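Local coordinates for TssK (Serratia sp. FS14, PDB 5Y0E), which probably serves as a trimeric baseplate component of the bacterial type VI secretion system, the contractile machine that injects effectors into neighbouring cells, at residues A[110-115]-A[124-129]; A[256-261]-A[287-292]. All coordinates share one frame; numbering follows the deposited sequence.

Overall arrangement
The two contacts come in series along the chain, contact 1 (110-115 with 124-129) closing before contact 2 (256-261 with 287-292) opens. Their centres lie about 36 Å apart and their nearest atoms about 21 Å, so neither touches the other. Contact 1 sits about 37 Å from the centre of the chain, at one margin of the six-stranded mixed sheet, where strand 112-113 joins strand 124-131. Contact 2 is more central, about 13 Å from that centre, and ties the start of helix 259-273 to the loop that leads into helix 294-309. Residues of both reach the second and third subunits, so two well-separated regions of the protomer take part in subunit contacts.

Contact 1 (A[110-115]-A[124-129]); sequences EDVIFQ and YLAYEN
Three backbone hydrogen bonds fasten Asp111 and Ile113 to strand 124-129 in parallel register, Val112 facing Tyr124 and Ile113 facing Leu125. Tyr124 N donates to Asp111 O, Ile113 N to Tyr124 O, and Ala126 N to Ile113 O at 2.9 Å; this last bond is nearly straight, 170° at the hydrogen. Packing is tight around Ala126, whose CB lies 3.5 Å from Phe114 CD2, meeting the ring obliquely, and 3.9 Å from Val112 CG1. CG1 of Val112 stands anti to its own N (chi1 -171°), which turns it along the strand toward Ala126. Val8 of the third subunit covers both residues. A further apolar contact joins Ile113 CG1 to Leu125 CD1 at 3.8 Å, with Arg150 a shared neighbour. Asp111 and Tyr124 run side by side, OD2 of Asp111 lying 3.8 Å from CD2 of Tyr124 at the ring edge, the carboxylate turned 65° from the ring. The loose side lies past Phe114, where the chain leaves the strand toward exposed Gln115, its CB 6.0 Å from Leu125 CD1. The pattern is a short parallel strand added to an otherwise antiparallel sheet, outermost within this chain, with Asp111 making backbone hydrogen bonds to the second subunit.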
loop_
_atom_site.group_PDB
_atom_site.type_symbol
_atom_site.label_atom_id
_atom_site.label_comp_id
_atom_site.label_asym_id
_atom_site.label_seq_id
_atom_site.Cartn_x
_atom_site.Cartn_y
_atom_site.Cartn_z
ATOM N N GLU A 110 33.836 27.978 -9.269
ATOM C CA GLU A 110 34.419 27.490 -8.035
ATOM C C GLU A 110 33.328 26.925 -7.144
ATOM O O GLU A 110 32.192 27.394 -7.153
ATOM C CB GLU A 110 35.159 28.625 -7.344
ATOM C CG GLU A 110 35.587 29.691 -8.335
ATOM C CD GLU A 110 36.306 30.835 -7.686
ATOM O OE1 GLU A 110 37.557 30.815 -7.677
ATOM O OE2 GLU A 110 35.617 31.743 -7.178
ATOM N N ASP A 111 33.674 25.886 -6.386
ATOM C CA ASP A 111 32.713 25.178 -5.560
ATOM C C ASP A 111 32.891 25.427 -4.076
ATOM O O ASP A 111 31.985 25.119 -3.296
ATOM C CB ASP A 111 32.807 23.668 -5.806
ATOM C CG ASP A 111 31.471 22.986 -5.690
ATOM O OD1 ASP A 111 30.547 23.433 -6.392
ATOM O OD2 ASP A 111 31.330 22.033 -4.896
ATOM N N VAL A 112 34.039 25.948 -3.670
ATOM C CA VAL A 112 34.314 26.275 -2.284
ATOM C C VAL A 112 34.739 27.725 -2.229
ATOM O O VAL A 112 35.509 28.182 -3.076
ATOM C CB VAL A 112 35.410 25.376 -1.693
ATOM C CG1 VAL A 112 35.511 25.589 -0.200
ATOM C CG2 VAL A 112 35.120 23.943 -2.025
ATOM N N ILE A 113 34.253 28.433 -1.225
ATOM C CA ILE A 113 34.646 29.799 -0.959
ATOM C C ILE A 113 35.031 29.856 0.505
ATOM O O ILE A 113 34.606 29.048 1.305
ATOM C CB ILE A 113 33.594 30.863 -1.279
ATOM C CG1 ILE A 113 32.315 30.597 -0.533
ATOM C CG2 ILE A 113 33.350 30.968 -2.755
ATOM C CD1 ILE A 113 31.293 31.651 -0.779
ATOM N N PHE A 114 35.876 30.818 0.819
ATOM C CA PHE A 114 36.366 30.983 2.160
ATOM C C PHE A 114 35.816 32.241 2.809
ATOM O O PHE A 114 35.925 32.433 4.006
ATOM C CB PHE A 114 37.884 30.974 2.126
ATOM C CG PHE A 114 38.460 29.765 1.464
ATOM C CD1 PHE A 114 38.548 29.692 0.106
ATOM C CD2 PHE A 114 38.892 28.700 2.202
ATOM C CE1 PHE A 114 39.059 28.583 -0.510
ATOM C CE2 PHE A 114 39.406 27.582 1.591
ATOM C CZ PHE A 114 39.492 27.526 0.232
ATOM N N GLN A 115 35.140 33.023 1.995
ATOM C CA GLN A 115 34.570 34.268 2.409
ATOM C C GLN A 115 33.175 34.356 1.868
ATOM O O GLN A 115 32.991 34.270 0.672
ATOM C CB GLN A 115 35.371 35.341 1.729
ATOM C CG GLN A 115 35.838 36.481 2.586
ATOM C CD GLN A 115 36.533 37.497 1.726
ATOM O OE1 GLN A 115 36.165 37.674 0.568
ATOM N NE2 GLN A 115 37.559 38.144 2.265
ATOM N N TYR A 124 29.868 25.291 -1.235
ATOM C CA TYR A 124 30.387 25.190 0.097
ATOM C C TYR A 124 31.097 26.408 0.613
ATOM O O TYR A 124 31.644 27.174 -0.132
ATOM C CB TYR A 124 31.338 24.011 0.172
ATOM C CG TYR A 124 30.680 22.676 0.013
ATOM C CD1 TYR A 124 30.194 22.010 1.092
ATOM C CD2 TYR A 124 30.556 22.091 -1.218
ATOM C CE1 TYR A 124 29.594 20.800 0.961
ATOM C CE2 TYR A 124 29.955 20.878 -1.361
ATOM C CZ TYR A 124 29.478 20.238 -0.260
ATOM O OH TYR A 124 28.877 19.030 -0.381
ATOM N N LEU A 125 31.060 26.570 1.922
ATOM C CA LEU A 125 31.752 27.635 2.594
ATOM C C LEU A 125 32.692 26.948 3.537
ATOM O O LEU A 125 32.272 26.206 4.383
ATOM C CB LEU A 125 30.807 28.494 3.380
ATOM C CG LEU A 125 31.550 29.549 4.161
ATOM C CD1 LEU A 125 32.077 30.598 3.220
ATOM C CD2 LEU A 125 30.649 30.148 5.206
ATOM N N ALA A 126 33.970 27.234 3.412
ATOM C CA ALA A 126 34.980 26.563 4.213
ATOM C C ALA A 126 35.076 27.188 5.594
ATOM O O ALA A 126 34.991 28.405 5.745
ATOM C CB ALA A 126 36.334 26.622 3.518
ATOM N N TYR A 127 35.246 26.344 6.603
ATOM C CA TYR A 127 35.411 26.788 7.974
ATOM C C TYR A 127 36.418 25.883 8.664
ATOM O O TYR A 127 36.689 24.767 8.222
ATOM C CB TYR A 127 34.090 26.785 8.731
ATOM C CG TYR A 127 33.508 25.414 8.985
ATOM C CD1 TYR A 127 32.849 24.718 7.985
ATOM C CD2 TYR A 127 33.585 24.835 10.232
ATOM C CE1 TYR A 127 32.306 23.494 8.220
ATOM C CE2 TYR A 127 33.045 23.607 10.472
ATOM C CZ TYR A 127 32.408 22.941 9.464
ATOM O OH TYR A 127 31.875 21.711 9.712
ATOM N N GLU A 128 36.970 26.369 9.762
ATOM C CA GLU A 128 38.055 25.671 10.424
ATOM C C GLU A 128 37.544 24.942 11.655
ATOM O O GLU A 128 36.697 25.458 12.383
ATOM C CB GLU A 128 39.165 26.642 10.814
ATOM C CG GLU A 128 40.512 25.978 10.951
ATOM C CD GLU A 128 41.529 26.880 11.599
ATOM O OE1 GLU A 128 42.057 26.508 12.670
ATOM O OE2 GLU A 128 41.786 27.967 11.041
ATOM N N ASN A 129 38.064 23.736 11.877
ATOM C CA ASN A 129 37.732 22.954 13.059
ATOM C C ASN A 129 38.868 21.981 13.332
ATOM O O ASN A 129 39.627 21.622 12.431
ATOM C CB ASN A 129 36.410 22.203 12.884
ATOM C CG ASN A 129 35.654 22.059 14.179
ATOM O OD1 ASN A 129 36.215 22.230 15.260
ATOM N ND2 ASN A 129 34.372 21.749 14.082
#

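Contact 2 (A[256-261]-A[287-292]); sequences HLHPER and PVYDHD
With CG anti to the backbone N (chi1 -177°), Tyr289 swings its ring over to the start of helix 259-273; His258 and His291 (chi1 -165°) share this setting, which brings their CE1 atoms together. Glu260 CB lies over one face of the Tyr289 ring in a CH-pi contact, 3.9 Å from the ring centroid and displaced toward the rim near CZ, from which it is 3.6 Å. Beside it, Pro259 CB approaches Tyr289 OH at 3.7 Å. His258 is the N-cap: its ND1 accepts from Glu260 N at 2.9 Å, with the donor in the imidazole plane, so ND1 carries no proton in this bond. His258 NE2 pairs with Cys41 O, which fixes the ring from its other nitrogen. Tyr289 OH is held from its own segment by His291 ND1 at 2.6 Å, and His291 NE2 bonds Trp43 O. CE1 of His258 and CE1 of His291 are 3.6 Å apart; the planes differ by 28° and the rings are slid past one another. The Glu260 chain bends away from the tyrosine, and its OE2 takes a hydrogen bond from NE2 of His250 and a salt bridge with NH2 of Arg261, both of the second subunit. His258 is thus probably neutral and protonated at NE2. Polar bonds within each segment and to Cys41 and Trp43 hold the rings, while the join itself rests on CH-pi and van der Waals contact.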
loop_
_atom_site.group_PDB
_atom_site.type_symbol
_atom_site.label_atom_id
_atom_site.label_comp_id
_atom_site.label_asym_id
_atom_site.label_seq_id
_atom_site.Cartn_x
_atom_site.Cartn_y
_atom_site.Cartn_z
ATOM N N HIS A 256 7.879 5.566 8.929
ATOM C CA HIS A 256 8.391 6.163 7.718
ATOM C C HIS A 256 7.546 5.707 6.542
ATOM O O HIS A 256 7.378 4.505 6.327
ATOM C CB HIS A 256 9.847 5.790 7.531
ATOM C CG HIS A 256 10.456 6.363 6.304
ATOM N ND1 HIS A 256 10.209 5.856 5.050
ATOM C CD2 HIS A 256 11.298 7.402 6.132
ATOM C CE1 HIS A 256 10.880 6.553 4.156
ATOM N NE2 HIS A 256 11.557 7.491 4.789
ATOM N N LEU A 257 7.005 6.664 5.792
ATOM C CA LEU A 257 6.128 6.358 4.668
ATOM C C LEU A 257 6.194 7.486 3.653
ATOM O O LEU A 257 5.845 8.621 3.974
ATOM C CB LEU A 257 4.705 6.143 5.157
ATOM C CG LEU A 257 3.617 6.046 4.105
ATOM C CD1 LEU A 257 3.710 4.709 3.411
ATOM C CD2 LEU A 257 2.272 6.203 4.738
ATOM N N HIS A 258 6.644 7.172 2.447
ATOM C CA HIS A 258 6.720 8.160 1.387
ATOM C C HIS A 258 5.320 8.506 0.864
ATOM O O HIS A 258 4.487 7.616 0.670
ATOM C CB HIS A 258 7.601 7.635 0.252
ATOM C CG HIS A 258 7.911 8.635 -0.822
ATOM N ND1 HIS A 258 6.941 9.281 -1.552
ATOM C CD2 HIS A 258 9.092 9.057 -1.324
ATOM C CE1 HIS A 258 7.507 10.066 -2.446
ATOM N NE2 HIS A 258 8.812 9.955 -2.323
ATOM N N PRO A 259 5.048 9.792 0.626
ATOM C CA PRO A 259 3.717 10.227 0.163
ATOM C C PRO A 259 3.237 9.587 -1.118
ATOM O O PRO A 259 2.038 9.373 -1.275
ATOM C CB PRO A 259 3.911 11.733 -0.044
ATOM C CG PRO A 259 4.995 12.092 0.872
ATOM C CD PRO A 259 5.895 10.926 1.015
ATOM N N GLU A 260 4.126 9.296 -2.048
ATOM C CA GLU A 260 3.678 8.725 -3.294
ATOM C C GLU A 260 3.066 7.368 -3.068
ATOM O O GLU A 260 2.107 6.994 -3.741
ATOM C CB GLU A 260 4.830 8.655 -4.271
ATOM C CG GLU A 260 4.463 8.004 -5.567
ATOM C CD GLU A 260 4.687 6.484 -5.566
ATOM O OE1 GLU A 260 5.593 5.983 -4.864
ATOM O OE2 GLU A 260 3.951 5.794 -6.270
ATOM N N ARG A 261 3.573 6.634 -2.103
ATOM C CA ARG A 261 3.004 5.339 -1.835
ATOM C C ARG A 261 1.612 5.484 -1.249
ATOM O O ARG A 261 0.680 4.780 -1.644
ATOM C CB ARG A 261 3.953 4.577 -0.916
ATOM C CG ARG A 261 3.545 3.192 -0.592
ATOM C CD ARG A 261 4.450 2.621 0.456
ATOM N NE ARG A 261 4.035 1.282 0.821
ATOM C CZ ARG A 261 4.370 0.689 1.947
ATOM N NH1 ARG A 261 5.134 1.313 2.804
ATOM N NH2 ARG A 261 3.929 -0.520 2.209
ATOM N N PRO A 287 -7.143 12.779 -10.302
ATOM C CA PRO A 287 -6.059 13.465 -9.603
ATOM C C PRO A 287 -4.720 12.782 -9.869
ATOM O O PRO A 287 -4.624 11.564 -9.856
ATOM C CB PRO A 287 -6.474 13.355 -8.133
ATOM C CG PRO A 287 -7.888 13.069 -8.172
ATOM C CD PRO A 287 -8.148 12.270 -9.376
ATOM N N VAL A 288 -3.688 13.575 -10.126
ATOM C CA VAL A 288 -2.379 13.070 -10.511
ATOM C C VAL A 288 -1.371 13.425 -9.430
ATOM O O VAL A 288 -1.253 14.589 -9.046
ATOM C CB VAL A 288 -1.927 13.620 -11.872
ATOM C CG1 VAL A 288 -0.502 13.179 -12.136
ATOM C CG2 VAL A 288 -2.847 13.133 -12.991
ATOM N N TYR A 289 -0.643 12.424 -8.940
ATOM C CA TYR A 289 0.383 12.683 -7.937
ATOM C C TYR A 289 1.349 13.750 -8.417
ATOM O O TYR A 289 1.873 13.681 -9.525
ATOM C CB TYR A 289 1.160 11.412 -7.612
ATOM C CG TYR A 289 2.171 11.643 -6.539
ATOM C CD1 TYR A 289 1.775 11.779 -5.219
ATOM C CD2 TYR A 289 3.519 11.746 -6.834
ATOM C CE1 TYR A 289 2.680 12.005 -4.239
ATOM C CE2 TYR A 289 4.418 11.977 -5.855
ATOM C CZ TYR A 289 3.998 12.096 -4.558
ATOM O OH TYR A 289 4.893 12.330 -3.568
ATOM N N ASP A 290 1.582 14.735 -7.574
ATOM C CA ASP A 290 2.535 15.797 -7.856
ATOM C C ASP A 290 3.364 15.954 -6.599
ATOM O O ASP A 290 2.873 16.460 -5.584
ATOM C CB ASP A 290 1.837 17.105 -8.239
ATOM C CG ASP A 290 2.799 18.181 -8.699
ATOM O OD1 ASP A 290 3.989 18.118 -8.401
ATOM O OD2 ASP A 290 2.363 19.127 -9.354
ATOM N N HIS A 291 4.620 15.520 -6.666
ATOM C CA HIS A 291 5.452 15.552 -5.474
ATOM C C HIS A 291 5.636 16.972 -4.959
ATOM O O HIS A 291 5.753 17.182 -3.753
ATOM C CB HIS A 291 6.801 14.891 -5.761
ATOM C CG HIS A 291 7.583 14.556 -4.531
ATOM N ND1 HIS A 291 7.122 13.687 -3.572
ATOM C CD2 HIS A 291 8.786 14.992 -4.095
ATOM C CE1 HIS A 291 8.007 13.599 -2.600
ATOM N NE2 HIS A 291 9.026 14.380 -2.894
ATOM N N ASP A 292 5.639 17.960 -5.843
ATOM C CA ASP A 292 5.884 19.335 -5.440
ATOM C C ASP A 292 4.604 20.146 -5.290
ATOM O O ASP A 292 4.667 21.369 -5.245
ATOM C CB ASP A 292 6.842 20.010 -6.419
ATOM C CG ASP A 292 8.231 19.388 -6.393
ATOM O OD1 ASP A 292 8.949 19.582 -5.399
ATOM O OD2 ASP A 292 8.609 18.701 -7.361
#